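Local coordinates for fibronectin type III domain-containing protein (Simiduia agarivorans, PDB 6P2K) that probably hydrolyses glycosidic bonds of a plant polysaccharide such as xyloglucan, as a glycoside hydrolase family 74 enzyme built from seven-bladed beta-propellers that also binds zinc ions, at residues L611-V620 and M632-L642. Residues are numbered along the deposited sequence; the frame is centred on the assembly and turned at random.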
loop_
_atom_site.group_PDB
_atom_site.type_symbol
_atom_site.label_atom_id
_atom_site.label_comp_id
_atom_site.label_asym_id
_atom_site.label_seq_id
_atom_site.Cartn_x
_atom_site.Cartn_y
_atom_site.Cartn_z
ATOM N N LEU B 611 -15.616 -17.086 49.459
ATOM C CA LEU B 611 -16.170 -16.135 50.414
ATOM C C LEU B 611 -17.664 -16.017 50.157
ATOM O O LEU B 611 -18.078 -15.751 49.027
ATOM C CB LEU B 611 -15.499 -14.759 50.296
ATOM C CG LEU B 611 -15.942 -13.740 51.353
ATOM C CD1 LEU B 611 -15.436 -14.137 52.738
ATOM C CD2 LEU B 611 -15.489 -12.335 50.994
ATOM N N ALA B 612 -18.466 -16.214 51.200
ATOM C CA ALA B 612 -19.920 -16.118 51.076
ATOM C C ALA B 612 -20.348 -14.656 51.222
ATOM O O ALA B 612 -21.036 -14.258 52.163
ATOM C CB ALA B 612 -20.605 -17.008 52.104
ATOM N N SER B 613 -19.909 -13.847 50.259
ATOM C CA SER B 613 -20.254 -12.438 50.192
ATOM C C SER B 613 -21.441 -12.248 49.247
ATOM O O SER B 613 -21.983 -13.208 48.689
ATOM C CB SER B 613 -19.044 -11.610 49.747
ATOM O OG SER B 613 -18.356 -12.253 48.690
ATOM N N SER B 614 -21.858 -10.994 49.081
ATOM C CA SER B 614 -22.958 -10.669 48.181
ATOM C C SER B 614 -22.963 -9.168 47.916
ATOM O O SER B 614 -22.235 -8.399 48.547
ATOM C CB SER B 614 -24.302 -11.128 48.753
ATOM O OG SER B 614 -24.567 -10.503 49.996
ATOM N N GLY B 615 -23.811 -8.759 46.970
ATOM C CA GLY B 615 -23.907 -7.368 46.568
ATOM C C GLY B 615 -23.821 -7.202 45.064
ATOM O O GLY B 615 -22.962 -7.813 44.422
ATOM N N TRP B 616 -24.699 -6.377 44.486
ATOM C CA TRP B 616 -24.759 -6.260 43.030
ATOM C C TRP B 616 -23.484 -5.658 42.448
ATOM O O TRP B 616 -23.116 -5.974 41.309
ATOM C CB TRP B 616 -25.974 -5.425 42.616
ATOM C CG TRP B 616 -26.117 -5.252 41.124
ATOM C CD1 TRP B 616 -26.086 -4.075 40.427
ATOM C CD2 TRP B 616 -26.317 -6.287 40.152
ATOM N NE1 TRP B 616 -26.254 -4.316 39.083
ATOM C CE2 TRP B 616 -26.398 -5.666 38.889
ATOM C CE3 TRP B 616 -26.437 -7.679 40.228
ATOM C CZ2 TRP B 616 -26.592 -6.388 37.711
ATOM C CZ3 TRP B 616 -26.626 -8.396 39.059
ATOM C CH2 TRP B 616 -26.699 -7.748 37.816
ATOM N N ASP B 617 -22.796 -4.803 43.204
ATOM C CA ASP B 617 -21.570 -4.165 42.739
ATOM C C ASP B 617 -20.356 -4.605 43.553
ATOM O O ASP B 617 -19.369 -3.875 43.658
ATOM C CB ASP B 617 -21.723 -2.646 42.762
ATOM C CG ASP B 617 -22.703 -2.148 41.712
ATOM O OD1 ASP B 617 -22.433 -2.334 40.503
ATOM O OD2 ASP B 617 -23.751 -1.586 42.094
ATOM N N ALA B 618 -20.418 -5.806 44.121
ATOM C CA ALA B 618 -19.310 -6.336 44.900
ATOM C C ALA B 618 -18.099 -6.583 44.011
ATOM O O ALA B 618 -18.223 -7.073 42.886
ATOM C CB ALA B 618 -19.726 -7.633 45.590
ATOM N N GLU B 619 -16.917 -6.256 44.529
ATOM C CA GLU B 619 -15.677 -6.354 43.776
ATOM C C GLU B 619 -14.673 -7.242 44.498
ATOM O O GLU B 619 -14.729 -7.423 45.718
ATOM C CB GLU B 619 -15.046 -4.975 43.558
ATOM C CG GLU B 619 -15.766 -4.094 42.560
ATOM C CD GLU B 619 -15.249 -2.674 42.598
ATOM O OE1 GLU B 619 -14.920 -2.204 43.710
ATOM O OE2 GLU B 619 -15.168 -2.031 41.528
ATOM N N VAL B 620 -13.736 -7.777 43.720
ATOM C CA VAL B 620 -12.578 -8.487 44.249
ATOM C C VAL B 620 -11.350 -8.021 43.479
ATOM O O VAL B 620 -11.429 -7.727 42.281
ATOM C CB VAL B 620 -12.751 -10.019 44.161
ATOM C CG1 VAL B 620 -12.839 -10.478 42.705
ATOM C CG2 VAL B 620 -11.621 -10.730 44.898
ATOM N N MET B 632 -8.594 -9.016 47.989
ATOM C CA MET B 632 -9.383 -8.010 48.686
ATOM C C MET B 632 -10.792 -7.973 48.116
ATOM O O MET B 632 -10.976 -7.889 46.895
ATOM C CB MET B 632 -8.716 -6.638 48.573
ATOM C CG MET B 632 -9.388 -5.534 49.364
ATOM S SD MET B 632 -10.590 -4.595 48.393
ATOM C CE MET B 632 -9.499 -3.706 47.282
ATOM N N SER B 633 -11.782 -8.023 49.002
ATOM C CA SER B 633 -13.188 -8.021 48.626
ATOM C C SER B 633 -13.887 -6.794 49.189
ATOM O O SER B 633 -13.704 -6.444 50.360
ATOM C CB SER B 633 -13.885 -9.290 49.136
ATOM O OG SER B 633 -15.298 -9.142 49.156
ATOM N N PHE B 634 -14.698 -6.154 48.353
ATOM C CA PHE B 634 -15.583 -5.069 48.766
ATOM C C PHE B 634 -17.005 -5.549 48.521
ATOM O O PHE B 634 -17.438 -5.652 47.368
ATOM C CB PHE B 634 -15.286 -3.781 48.001
ATOM C CG PHE B 634 -16.254 -2.662 48.287
ATOM C CD1 PHE B 634 -16.572 -2.312 49.591
ATOM C CD2 PHE B 634 -16.840 -1.954 47.245
ATOM C CE1 PHE B 634 -17.457 -1.281 49.851
ATOM C CE2 PHE B 634 -17.724 -0.921 47.497
ATOM C CZ PHE B 634 -18.034 -0.582 48.802
ATOM N N ALA B 635 -17.716 -5.858 49.598
ATOM C CA ALA B 635 -19.009 -6.520 49.507
ATOM C C ALA B 635 -19.644 -6.500 50.888
ATOM O O ALA B 635 -19.030 -6.071 51.868
ATOM C CB ALA B 635 -18.864 -7.961 48.999
ATOM N N LYS B 636 -20.884 -6.967 50.956
ATOM C CA LYS B 636 -21.529 -7.244 52.228
ATOM C C LYS B 636 -21.460 -8.738 52.522
ATOM O O LYS B 636 -21.197 -9.557 51.639
ATOM C CB LYS B 636 -22.986 -6.760 52.229
ATOM C CG LYS B 636 -23.986 -7.696 51.572
ATOM C CD LYS B 636 -25.390 -7.103 51.611
ATOM C CE LYS B 636 -26.467 -8.169 51.456
ATOM N NZ LYS B 636 -27.410 -8.166 52.619
ATOM N N GLY B 637 -21.678 -9.082 53.787
ATOM C CA GLY B 637 -21.668 -10.476 54.188
ATOM C C GLY B 637 -20.262 -11.027 54.370
ATOM O O GLY B 637 -19.317 -10.311 54.707
ATOM N N GLY B 638 -20.133 -12.331 54.135
ATOM C CA GLY B 638 -18.877 -13.028 54.328
ATOM C C GLY B 638 -19.026 -14.258 55.198
ATOM O O GLY B 638 -18.175 -15.154 55.170
ATOM N N GLY B 639 -20.103 -14.315 55.979
ATOM C CA GLY B 639 -20.379 -15.461 56.809
ATOM C C GLY B 639 -20.189 -15.175 58.283
ATOM O O GLY B 639 -19.972 -14.031 58.696
ATOM N N PRO B 640 -20.270 -16.222 59.107
ATOM C CA PRO B 640 -20.133 -16.042 60.560
ATOM C C PRO B 640 -18.806 -15.392 60.921
ATOM O O PRO B 640 -17.743 -15.803 60.449
ATOM C CB PRO B 640 -20.228 -17.473 61.104
ATOM C CG PRO B 640 -20.954 -18.238 60.048
ATOM C CD PRO B 640 -20.557 -17.620 58.740
ATOM N N GLY B 641 -18.877 -14.362 61.763
ATOM C CA GLY B 641 -17.706 -13.609 62.156
ATOM C C GLY B 641 -17.310 -12.495 61.213
ATOM O O GLY B 641 -16.431 -11.694 61.561
ATOM N N LEU B 642 -17.923 -12.410 60.036
ATOM C CA LEU B 642 -17.615 -11.373 59.060
ATOM C C LEU B 642 -18.832 -10.566 58.641
ATOM O O LEU B 642 -18.730 -9.347 58.485
ATOM C CB LEU B 642 -16.960 -11.998 57.815
ATOM C CG LEU B 642 -15.596 -12.662 58.024
ATOM C CD1 LEU B 642 -15.227 -13.517 56.822
ATOM C CD2 LEU B 642 -14.512 -11.626 58.295
HETATM O O HOH W 1 -17.401 -17.140 53.853
HETATM O O HOH W 2 -16.741 -9.411 46.769
#
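Ala618 and Ala635 meet methyl to methyl, their CB atoms 3.5 Å apart, where two neighbouring blades of a beta-propeller join. Strand 605-615 closes one four-stranded blade; after the type I turn from Gly615 to Ala618 the chain enters the innermost strand of the next, and strand 628-634 runs back antiparallel to it; the chain then turns at Ala635 and Lys636, and the short strand 637-638 adds to the edge of strand 605-615. The Ala635 methyl also lies 3.4 Å from Ser614 O and packs against Ser613 CB, so a side chain of one carbon suits this corner, where both chains pass from one blade to the other. Glu619 and Phe634 form a hydrogen-bonded pair, and Phe634 N reaches Glu619 O in a nearly straight bond (165°). Their side chains leave the same face: Glu619 OE1 comes to the ring edge, near its plane, 4.0 Å from Phe634 CD2, with carboxylate and ring turned 61° apart. Backbone N-H groups of Gly695 and Ser696 hold the two carboxylate oxygens, and Trp648 meets the Phe634 ring edge-to-face. Past the corner, Ser614 pairs with Lys636. With Lys636 CG lying between its own backbone N and carbonyl carbon (chi1 81°), the aliphatic stem runs alongside the serine hydroxyl while NZ goes on to Asn646. Gly637 and Gly638 continue along the edge of strand 605-615 with positive phi angles, which suit residues without a side chain. Leu611 spreads its branches, CD1 over Gly638 and CD2 3.7 Å from Ser633 OG; that hydroxyl shares a water with Glu619 O, the water oxygen lying 3.0 Å from Glu619 O and donating to it.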